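Local coordinates for endoglucanase A (Clostridium cellulolyticum, PDB 1EDG), which hydrolyses internal beta-1,4-glucosidic bonds of cellulose, as the catalytic domain of a family 5 glycosyl hydrolase, at residues 283-286 with 287-291; 313-316 with 317-321; 365-368 with 369-373. One frame throughout, in Å; residues are numbered along the deposited sequence.

Contact 1 (283-286 with 287-291); sequences SEVT and WFMDN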
ATOM      1  N   SER A 283      17.129  12.714   8.621  1.00 16.84           N
ATOM      2  CA  SER A 283      16.755  13.322   7.342  1.00 19.21           C
ATOM      3  C   SER A 283      16.343  12.307   6.279  1.00 18.40           C
ATOM      4  O   SER A 283      15.497  12.603   5.430  1.00 18.71           O
ATOM      5  CB  SER A 283      17.908  14.176   6.802  1.00 22.19           C
ATOM      6  OG  SER A 283      18.148  15.298   7.639  1.00 29.53           O
ATOM      7  N   GLU A 284      16.961  11.128   6.310  1.00 17.66           N
ATOM      8  CA  GLU A 284      16.664  10.066   5.350  1.00 18.98           C
ATOM      9  C   GLU A 284      15.208   9.632   5.443  1.00 17.47           C
ATOM     10  O   GLU A 284      14.665   9.048   4.500  1.00 17.74           O
ATOM     11  CB  GLU A 284      17.563   8.846   5.594  1.00 22.09           C
ATOM     12  CG  GLU A 284      19.056   9.063   5.339  1.00 29.30           C
ATOM     13  CD  GLU A 284      19.414   9.240   3.863  1.00 33.61           C
ATOM     14  OE1 GLU A 284      18.643   8.794   2.980  1.00 35.64           O
ATOM     15  OE2 GLU A 284      20.485   9.823   3.588  1.00 36.61           O
ATOM     16  N   VAL A 285      14.595   9.885   6.597  1.00 16.77           N
ATOM     17  CA  VAL A 285      13.200   9.532   6.843  1.00 16.46           C
ATOM     18  C   VAL A 285      12.251  10.715   6.623  1.00 15.45           C
ATOM     19  O   VAL A 285      11.204  10.570   6.000  1.00 17.69           O
ATOM     20  CB  VAL A 285      13.009   8.993   8.296  1.00 16.53           C
ATOM     21  CG1 VAL A 285      11.528   8.828   8.624  1.00 15.91           C
ATOM     22  CG2 VAL A 285      13.729   7.662   8.468  1.00 16.53           C
ATOM     23  N   THR A 286      12.628  11.891   7.112  1.00 15.49           N
ATOM     24  CA  THR A 286      11.771  13.069   7.000  1.00 15.24           C
ATOM     25  C   THR A 286      11.741  13.853   5.680  1.00 15.31           C
ATOM     26  O   THR A 286      10.743  14.519   5.393  1.00 14.98           O
ATOM     27  CB  THR A 286      12.048  14.059   8.158  1.00 15.98           C
ATOM     28  OG1 THR A 286      13.417  14.479   8.114  1.00 15.89           O
ATOM     29  CG2 THR A 286      11.757  13.399   9.507  1.00 16.96           C
ATOM     30  N   TRP A 287      12.790  13.763   4.864  1.00 14.76           N
ATOM     31  CA  TRP A 287      12.818  14.531   3.616  1.00 15.57           C
ATOM     32  C   TRP A 287      11.569  14.360   2.757  1.00 13.61           C
ATOM     33  O   TRP A 287      10.917  15.346   2.398  1.00 14.58           O
ATOM     34  CB  TRP A 287      14.084  14.235   2.792  1.00 18.93           C
ATOM     35  CG  TRP A 287      14.032  12.959   1.995  1.00 23.93           C
ATOM     36  CD1 TRP A 287      14.405  11.715   2.417  1.00 23.91           C
ATOM     37  CD2 TRP A 287      13.523  12.796   0.659  1.00 25.58           C
ATOM     38  NE1 TRP A 287      14.149  10.786   1.436  1.00 26.92           N
ATOM     39  CE2 TRP A 287      13.608  11.420   0.346  1.00 26.86           C
ATOM     40  CE3 TRP A 287      12.995  13.677  -0.299  1.00 25.47           C
ATOM     41  CZ2 TRP A 287      13.183  10.899  -0.889  1.00 27.42           C
ATOM     42  CZ3 TRP A 287      12.570  13.160  -1.526  1.00 26.23           C
ATOM     43  CH2 TRP A 287      12.668  11.783  -1.807  1.00 26.83           C
ATOM     44  N   PHE A 288      11.188  13.117   2.480  1.00 13.04           N
ATOM     45  CA  PHE A 288      10.018  12.886   1.644  1.00 11.90           C
ATOM     46  C   PHE A 288       8.716  13.225   2.359  1.00 11.37           C
ATOM     47  O   PHE A 288       7.738  13.629   1.720  1.00 12.38           O
ATOM     48  CB  PHE A 288      10.003  11.459   1.066  1.00 12.64           C
ATOM     49  CG  PHE A 288       9.601  10.394   2.049  1.00 13.78           C
ATOM     50  CD1 PHE A 288      10.548   9.789   2.868  1.00 15.22           C
ATOM     51  CD2 PHE A 288       8.270   9.998   2.155  1.00 14.26           C
ATOM     52  CE1 PHE A 288      10.173   8.806   3.782  1.00 15.71           C
ATOM     53  CE2 PHE A 288       7.888   9.020   3.063  1.00 15.60           C
ATOM     54  CZ  PHE A 288       8.845   8.424   3.879  1.00 15.47           C
ATOM     55  N   MET A 289       8.709  13.088   3.683  1.00 10.44           N
ATOM     56  CA  MET A 289       7.520  13.406   4.463  1.00 10.11           C
ATOM     57  C   MET A 289       7.246  14.904   4.422  1.00  9.38           C
ATOM     58  O   MET A 289       6.090  15.321   4.370  1.00 11.08           O
ATOM     59  CB  MET A 289       7.665  12.926   5.906  1.00 11.15           C
ATOM     60  CG  MET A 289       7.757  11.425   6.008  1.00 12.60           C
ATOM     61  SD  MET A 289       7.565  10.843   7.680  1.00 13.00           S
ATOM     62  CE  MET A 289       7.804   9.033   7.451  1.00 12.84           C
ATOM     63  N   ASP A 290       8.306  15.709   4.440  1.00 10.56           N
ATOM     64  CA  ASP A 290       8.156  17.160   4.375  1.00 11.71           C
ATOM     65  C   ASP A 290       7.610  17.554   3.006  1.00 11.20           C
ATOM     66  O   ASP A 290       6.753  18.434   2.903  1.00 11.95           O
ATOM     67  CB  ASP A 290       9.483  17.868   4.653  1.00 12.25           C
ATOM     68  CG  ASP A 290       9.831  17.902   6.134  1.00 15.94           C
ATOM     69  OD1 ASP A 290       8.910  17.860   6.974  1.00 15.76           O
ATOM     70  OD2 ASP A 290      11.032  17.971   6.456  1.00 19.09           O
ATOM     71  N   ASN A 291       8.083  16.884   1.959  1.00 11.69           N
ATOM     72  CA  ASN A 291       7.594  17.151   0.604  1.00 13.44           C
ATOM     73  C   ASN A 291       6.099  16.859   0.546  1.00 12.47           C
ATOM     74  O   ASN A 291       5.319  17.641  -0.005  1.00 11.01           O
ATOM     75  CB  ASN A 291       8.318  16.271  -0.422  1.00 14.59           C
ATOM     76  CG  ASN A 291       9.746  16.705  -0.656  1.00 17.14           C
ATOM     77  OD1 ASN A 291      10.162  17.770  -0.191  1.00 17.98           O
ATOM     78  ND2 ASN A 291      10.506  15.887  -1.372  1.00 18.51           N
TER
HETATM   79  O   HOH W   1      15.791   8.095   2.154  1.00 30.52           O
HETATM   80  O   HOH W   2      13.666  16.788   6.665  1.00 39.68           O
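One water joins Glu-284 to Trp-287 on helix 279-297 of the TIM barrel, gripped from three directions: it donates to the Glu-284 carbonyl O at 2.8 Å and to the carboxylate OE1 of the same residue, and accepts from Trp-287 NE1. The water sits where the helix opens locally, Glu-284 O lying 5.7 Å from Phe-288 N, too far for the usual backbone bond. One turn bond before the gap is sound, Trp-287 N to Ser-283 O at 3.0 Å, and one after it, Asp-290 N to Thr-286 O at 2.9 Å. The indole meets Ser-283 O at its edge, in plane. Trp-287 CG lies between the backbone N and the carbonyl carbon (chi1 80°), which turns the ring back along the preceding turn; Phe-288 CB covers one face.

The Val-285 and Met-289 side chains lie side by side, CG1 meeting CE, on the buried side. Alongside helix 316-332, where Thr-286 touches Tyr-325 and Gln-329, a second water bridges Thr-286 OG1 and Asp-290 OD2, while Asp-290 OD1 forms a salt bridge with Arg-333. The buried Val-285 O has no hydrogen-bond partner, and Phe-288 CE1 approaches it obliquely at 3.0 Å.

Contact 2 (313-316 with 317-321); sequences KNNL and KTRVE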
ATOM      1  N   LYS A 313      17.574  -7.882   9.951  1.00 16.34           N
ATOM      2  CA  LYS A 313      19.022  -8.018   9.799  1.00 17.30           C
ATOM      3  C   LYS A 313      19.600  -8.287  11.183  1.00 18.23           C
ATOM      4  O   LYS A 313      20.716  -7.862  11.490  1.00 17.29           O
ATOM      5  CB  LYS A 313      19.635  -6.735   9.214  1.00 16.59           C
ATOM      6  CG  LYS A 313      19.342  -6.528   7.732  1.00 16.20           C
ATOM      7  CD  LYS A 313      19.793  -5.164   7.239  1.00 16.58           C
ATOM      8  CE  LYS A 313      19.516  -5.030   5.752  1.00 17.84           C
ATOM      9  NZ  LYS A 313      19.693  -3.641   5.254  1.00 16.22           N
ATOM     10  N   ASN A 314      18.843  -9.022  11.999  1.00 19.97           N
ATOM     11  CA  ASN A 314      19.219  -9.338  13.382  1.00 22.84           C
ATOM     12  C   ASN A 314      19.580  -8.034  14.088  1.00 22.24           C
ATOM     13  O   ASN A 314      20.614  -7.930  14.747  1.00 23.20           O
ATOM     14  CB  ASN A 314      20.397 -10.317  13.433  1.00 28.91           C
ATOM     15  CG  ASN A 314      20.056 -11.670  12.838  1.00 33.58           C
ATOM     16  OD1 ASN A 314      19.104 -12.331  13.263  1.00 36.69           O
ATOM     17  ND2 ASN A 314      20.818 -12.080  11.830  1.00 36.17           N
ATOM     18  N   ASN A 315      18.685  -7.057  13.974  1.00 19.23           N
ATOM     19  CA  ASN A 315      18.895  -5.728  14.547  1.00 17.04           C
ATOM     20  C   ASN A 315      17.602  -5.199  15.149  1.00 15.82           C
ATOM     21  O   ASN A 315      17.114  -4.132  14.765  1.00 15.32           O
ATOM     22  CB  ASN A 315      19.417  -4.762  13.465  1.00 16.07           C
ATOM     23  CG  ASN A 315      18.507  -4.680  12.221  1.00 15.39           C
ATOM     24  OD1 ASN A 315      18.703  -3.813  11.371  1.00 18.26           O
ATOM     25  ND2 ASN A 315      17.532  -5.575  12.106  1.00 13.87           N
ATOM     26  N   LEU A 316      17.069  -5.951  16.108  1.00 15.38           N
ATOM     27  CA  LEU A 316      15.819  -5.612  16.780  1.00 15.93           C
ATOM     28  C   LEU A 316      15.742  -4.169  17.270  1.00 14.73           C
ATOM     29  O   LEU A 316      14.859  -3.423  16.857  1.00 14.95           O
ATOM     30  CB  LEU A 316      15.578  -6.545  17.972  1.00 16.91           C
ATOM     31  CG  LEU A 316      14.202  -7.186  18.186  1.00 20.22           C
ATOM     32  CD1 LEU A 316      14.038  -7.525  19.653  1.00 20.16           C
ATOM     33  CD2 LEU A 316      13.073  -6.286  17.740  1.00 19.72           C
ATOM     34  N   LYS A 317      16.663  -3.780  18.147  1.00 14.46           N
ATOM     35  CA  LYS A 317      16.648  -2.433  18.709  1.00 15.38           C
ATOM     36  C   LYS A 317      16.605  -1.339  17.650  1.00 14.59           C
ATOM     37  O   LYS A 317      15.770  -0.430  17.725  1.00 12.48           O
ATOM     38  CB  LYS A 317      17.845  -2.219  19.639  1.00 16.95           C
ATOM     39  CG  LYS A 317      17.852  -0.859  20.347  1.00 19.03           C
ATOM     40  CD  LYS A 317      18.978  -0.787  21.375  1.00 23.80           C
ATOM     41  CE  LYS A 317      19.046   0.575  22.060  1.00 25.94           C
ATOM     42  NZ  LYS A 317      19.646   1.628  21.190  1.00 28.42           N
ATOM     43  N   THR A 318      17.487  -1.439  16.659  1.00 13.38           N
ATOM     44  CA  THR A 318      17.546  -0.446  15.589  1.00 13.01           C
ATOM     45  C   THR A 318      16.229  -0.393  14.813  1.00 11.68           C
ATOM     46  O   THR A 318      15.754   0.690  14.468  1.00 11.75           O
ATOM     47  CB  THR A 318      18.724  -0.729  14.636  1.00 14.50           C
ATOM     48  OG1 THR A 318      19.940  -0.799  15.399  1.00 17.50           O
ATOM     49  CG2 THR A 318      18.854   0.376  13.597  1.00 14.80           C
ATOM     50  N   ARG A 319      15.620  -1.554  14.573  1.00 10.63           N
ATOM     51  CA  ARG A 319      14.348  -1.592  13.858  1.00 11.25           C
ATOM     52  C   ARG A 319      13.195  -1.030  14.697  1.00 11.65           C
ATOM     53  O   ARG A 319      12.288  -0.392  14.157  1.00 10.68           O
ATOM     54  CB  ARG A 319      14.028  -3.001  13.341  1.00 11.38           C
ATOM     55  CG  ARG A 319      14.953  -3.460  12.204  1.00 12.13           C
ATOM     56  CD  ARG A 319      14.340  -4.590  11.359  1.00 13.58           C
ATOM     57  NE  ARG A 319      14.069  -5.807  12.128  1.00 12.85           N
ATOM     58  CZ  ARG A 319      13.098  -6.672  11.851  1.00 13.05           C
ATOM     59  NH1 ARG A 319      12.292  -6.466  10.820  1.00 13.51           N
ATOM     60  NH2 ARG A 319      12.918  -7.739  12.615  1.00 12.14           N
ATOM     61  N   VAL A 320      13.235  -1.239  16.011  1.00 10.98           N
ATOM     62  CA  VAL A 320      12.190  -0.700  16.884  1.00 11.26           C
ATOM     63  C   VAL A 320      12.276   0.834  16.846  1.00  9.64           C
ATOM     64  O   VAL A 320      11.264   1.526  16.684  1.00 11.03           O
ATOM     65  CB  VAL A 320      12.350  -1.182  18.351  1.00 11.11           C
ATOM     66  CG1 VAL A 320      11.353  -0.454  19.258  1.00 11.24           C
ATOM     67  CG2 VAL A 320      12.119  -2.689  18.435  1.00 11.05           C
ATOM     68  N   GLU A 321      13.497   1.352  16.955  1.00 10.11           N
ATOM     69  CA  GLU A 321      13.730   2.796  16.929  1.00 11.19           C
ATOM     70  C   GLU A 321      13.338   3.416  15.583  1.00 11.96           C
ATOM     71  O   GLU A 321      12.631   4.432  15.541  1.00 11.13           O
ATOM     72  CB  GLU A 321      15.190   3.098  17.276  1.00 12.23           C
ATOM     73  CG  GLU A 321      15.530   2.783  18.734  1.00 14.25           C
ATOM     74  CD  GLU A 321      17.018   2.800  19.024  1.00 17.88           C
ATOM     75  OE1 GLU A 321      17.817   2.495  18.115  1.00 18.26           O
ATOM     76  OE2 GLU A 321      17.393   3.102  20.176  1.00 19.36           O
TER
HETATM   77  O   HOH W   3      15.641  -7.904  13.852  1.00 19.56           O
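The first turn of helix 316-332, which follows barrel strand 303-308, starts from Asn-315 at the N-cap position. Asn-315 O receives Arg-319 N at 3.0 Å, and Leu-316 O receives Val-320 N at 2.9 Å, both donors lying nearly in line with the carbonyl. The Asn-315 and Arg-319 side chains cross at about a right angle; Arg-319 CG passes 3.8 Å from Asn-315 CG, and the amide and guanidinium planes come within 8° of parallel. A bend at chi3 (-61°) turns the guanidinium back toward the start of the helix, where a water accepts from Arg-319 NH2 at 3.0 Å and from Asn-315 N at 3.2 Å. That water ties the arginine to the backbone just ahead of the turn.

Further round, Leu-316 CD2 meets Val-320 CG2 at 3.8 Å, and on the exposed side Lys-317 NZ reaches Glu-321 OE2 at 2.9 Å in a salt bridge, on the syn side but well out of the carboxylate plane. Arg-319 NH1 bonds Ala-310 O in the loop after the strand, and the guanidinium makes a cation-pi contact with Phe-364. Phe-261 of helix 259-262 touches Asn-315 and Thr-318, whereas Leu-316, Arg-319 and Val-320 pack on helix 365-374.

Contact 3 (365-368 with 369-373); sequences PEII and DGMVK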
ATOM      1  N   PRO A 365       7.265  -8.348  18.410  1.00 14.52           N
ATOM      2  CA  PRO A 365       6.253  -7.488  19.027  1.00 12.28           C
ATOM      3  C   PRO A 365       6.664  -6.074  19.424  1.00 11.42           C
ATOM      4  O   PRO A 365       5.847  -5.159  19.332  1.00 12.01           O
ATOM      5  CB  PRO A 365       5.766  -8.323  20.212  1.00 13.26           C
ATOM      6  CG  PRO A 365       6.977  -9.092  20.606  1.00 13.52           C
ATOM      7  CD  PRO A 365       7.551  -9.514  19.271  1.00 14.45           C
ATOM      8  N   GLU A 366       7.916  -5.881  19.834  1.00 11.02           N
ATOM      9  CA  GLU A 366       8.386  -4.552  20.235  1.00 12.42           C
ATOM     10  C   GLU A 366       8.280  -3.552  19.083  1.00 14.16           C
ATOM     11  O   GLU A 366       7.942  -2.388  19.296  1.00 13.11           O
ATOM     12  CB  GLU A 366       9.827  -4.592  20.740  1.00 13.59           C
ATOM     13  CG  GLU A 366      10.042  -5.413  22.009  1.00 14.90           C
ATOM     14  CD  GLU A 366      10.426  -6.861  21.739  1.00 17.12           C
ATOM     15  OE1 GLU A 366      10.176  -7.371  20.621  1.00 16.29           O
ATOM     16  OE2 GLU A 366      10.998  -7.487  22.655  1.00 17.24           O
ATOM     17  N   ILE A 367       8.560  -4.011  17.863  1.00 13.40           N
ATOM     18  CA  ILE A 367       8.479  -3.141  16.689  1.00 11.73           C
ATOM     19  C   ILE A 367       7.038  -2.691  16.491  1.00 10.99           C
ATOM     20  O   ILE A 367       6.761  -1.496  16.377  1.00 11.05           O
ATOM     21  CB  ILE A 367       8.950  -3.861  15.397  1.00 12.57           C
ATOM     22  CG1 ILE A 367      10.449  -4.170  15.473  1.00 11.45           C
ATOM     23  CG2 ILE A 367       8.640  -2.999  14.166  1.00 12.12           C
ATOM     24  CD1 ILE A 367      10.957  -5.033  14.316  1.00 11.70           C
ATOM     25  N   ILE A 368       6.109  -3.642  16.513  1.00 11.10           N
ATOM     26  CA  ILE A 368       4.709  -3.300  16.296  1.00 13.83           C
ATOM     27  C   ILE A 368       4.077  -2.497  17.450  1.00 13.00           C
ATOM     28  O   ILE A 368       3.218  -1.637  17.217  1.00 12.47           O
ATOM     29  CB  ILE A 368       3.852  -4.534  15.828  1.00 17.25           C
ATOM     30  CG1 ILE A 368       2.829  -4.943  16.869  1.00 19.79           C
ATOM     31  CG2 ILE A 368       4.736  -5.689  15.379  1.00 18.53           C
ATOM     32  CD1 ILE A 368       1.487  -4.346  16.599  1.00 23.22           C
ATOM     33  N   ASP A 369       4.535  -2.726  18.679  1.00 12.73           N
ATOM     34  CA  ASP A 369       4.009  -1.969  19.818  1.00 13.07           C
ATOM     35  C   ASP A 369       4.483  -0.519  19.732  1.00 13.03           C
ATOM     36  O   ASP A 369       3.760   0.398  20.121  1.00 14.20           O
ATOM     37  CB  ASP A 369       4.421  -2.608  21.148  1.00 13.99           C
ATOM     38  CG  ASP A 369       3.687  -3.912  21.415  1.00 16.05           C
ATOM     39  OD1 ASP A 369       2.620  -4.131  20.801  1.00 15.77           O
ATOM     40  OD2 ASP A 369       4.168  -4.726  22.230  1.00 16.81           O
ATOM     41  N   GLY A 370       5.690  -0.326  19.202  1.00 11.24           N
ATOM     42  CA  GLY A 370       6.235   1.010  19.019  1.00 10.93           C
ATOM     43  C   GLY A 370       5.418   1.752  17.968  1.00 11.49           C
ATOM     44  O   GLY A 370       5.128   2.944  18.110  1.00 10.26           O
ATOM     45  N   MET A 371       5.018   1.038  16.915  1.00 11.12           N
ATOM     46  CA  MET A 371       4.205   1.630  15.852  1.00 11.26           C
ATOM     47  C   MET A 371       2.815   2.023  16.363  1.00 10.95           C
ATOM     48  O   MET A 371       2.325   3.111  16.067  1.00 10.62           O
ATOM     49  CB  MET A 371       4.069   0.666  14.671  1.00 10.44           C
ATOM     50  CG  MET A 371       5.374   0.424  13.933  1.00 11.94           C
ATOM     51  SD  MET A 371       5.181  -0.801  12.619  1.00 14.81           S
ATOM     52  CE  MET A 371       4.139   0.104  11.442  1.00 14.09           C
ATOM     53  N   VAL A 372       2.177   1.134  17.122  1.00  9.93           N
ATOM     54  CA  VAL A 372       0.851   1.419  17.662  1.00 11.96           C
ATOM     55  C   VAL A 372       0.905   2.611  18.622  1.00 11.69           C
ATOM     56  O   VAL A 372       0.030   3.479  18.604  1.00 12.58           O
ATOM     57  CB  VAL A 372       0.255   0.184  18.385  1.00 11.17           C
ATOM     58  CG1 VAL A 372      -1.077   0.539  19.029  1.00 12.25           C
ATOM     59  CG2 VAL A 372       0.054  -0.946  17.390  1.00 12.55           C
ATOM     60  N   LYS A 373       1.964   2.672  19.417  1.00 11.31           N
ATOM     61  CA  LYS A 373       2.139   3.749  20.380  1.00 12.36           C
ATOM     62  C   LYS A 373       2.185   5.130  19.716  1.00 12.27           C
ATOM     63  O   LYS A 373       1.610   6.088  20.225  1.00 13.00           O
ATOM     64  CB  LYS A 373       3.412   3.498  21.196  1.00 13.29           C
ATOM     65  CG  LYS A 373       3.786   4.603  22.155  1.00 15.87           C
ATOM     66  CD  LYS A 373       4.978   4.187  23.001  1.00 19.77           C
ATOM     67  CE  LYS A 373       5.521   5.365  23.794  1.00 23.18           C
ATOM     68  NZ  LYS A 373       4.440   6.086  24.521  1.00 27.77           N
TER
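Ile-368 lies alongside Val-372, one turn on in helix 365-374, with CD1 overlapping Val-372 CG2 at 3.8 Å as the two side chains point the same way. The ethyl arm gets there at a price: chi1 (113°) and chi2 (96°) both fall away from staggered values, and CG1 is brought to 3.3 Å from Asp-369 N. Phe-75 touches Ile-368, and Arg-30 and Leu-31 touch Val-372, so the patch belongs to the packing of this last helix of the barrel against nearby loops.

Four successive backbone bonds hold the turn, running from Asp-369 N to Pro-365 O at 2.8 Å through to Val-372 N and Ile-368 O at 3.0 Å. On the side of Ile-367, Met-371 CG rests 3.4 Å from Ile-367 O, and its SD stays at a loose 4.4 Å from Ile-367 CG2. Ile-367 itself faces helix 316-332, where Met-323 is one of its neighbours. Gly-370, buried and without a side chain, sends its N to Glu-366 O at 3.1 Å.

Asp-369 brings its carboxylate carbon CG within 3.2 Å of Pro-365 O. Two acceptors are thereby brought together, since OD2 also lies near that carbonyl. The carboxylate has strong partners away from it, however: OD1 forms a salt bridge with Lys-73 and OD2 a hydrogen bond with Tyr-2 OH. The lysine charge probably offsets the crowding of oxygens and would tend to keep Asp-369 ionised, while both bonds limit rotation of the carboxylate.

How the contacts relate
All three are local contacts around the same (beta/alpha)8 barrel, two within helices and contact 2 where a loop enters one. Contact 3 is the most buried, with five of its eight touching residues buried and none fully exposed, while contacts 1 and 2 are partly buried and include exposed residues such as Trp-287 and Lys-317. Contacts 2 and 3 touch directly, Val-320 CG2 packing 3.7 Å from Ile-367 CG1, and so join helix 316-332 to helix 365-374. Contact 1 reaches neither, yet its helix packs on helix 316-332 beyond contact 2, from Tyr-322 to Gln-329. Waters bridge polar groups in contact 1, one at its opened turn, and in contact 2 at the helix start; contact 3 relies on unbroken backbone bonding, aliphatic overlap and an anchored carboxylate.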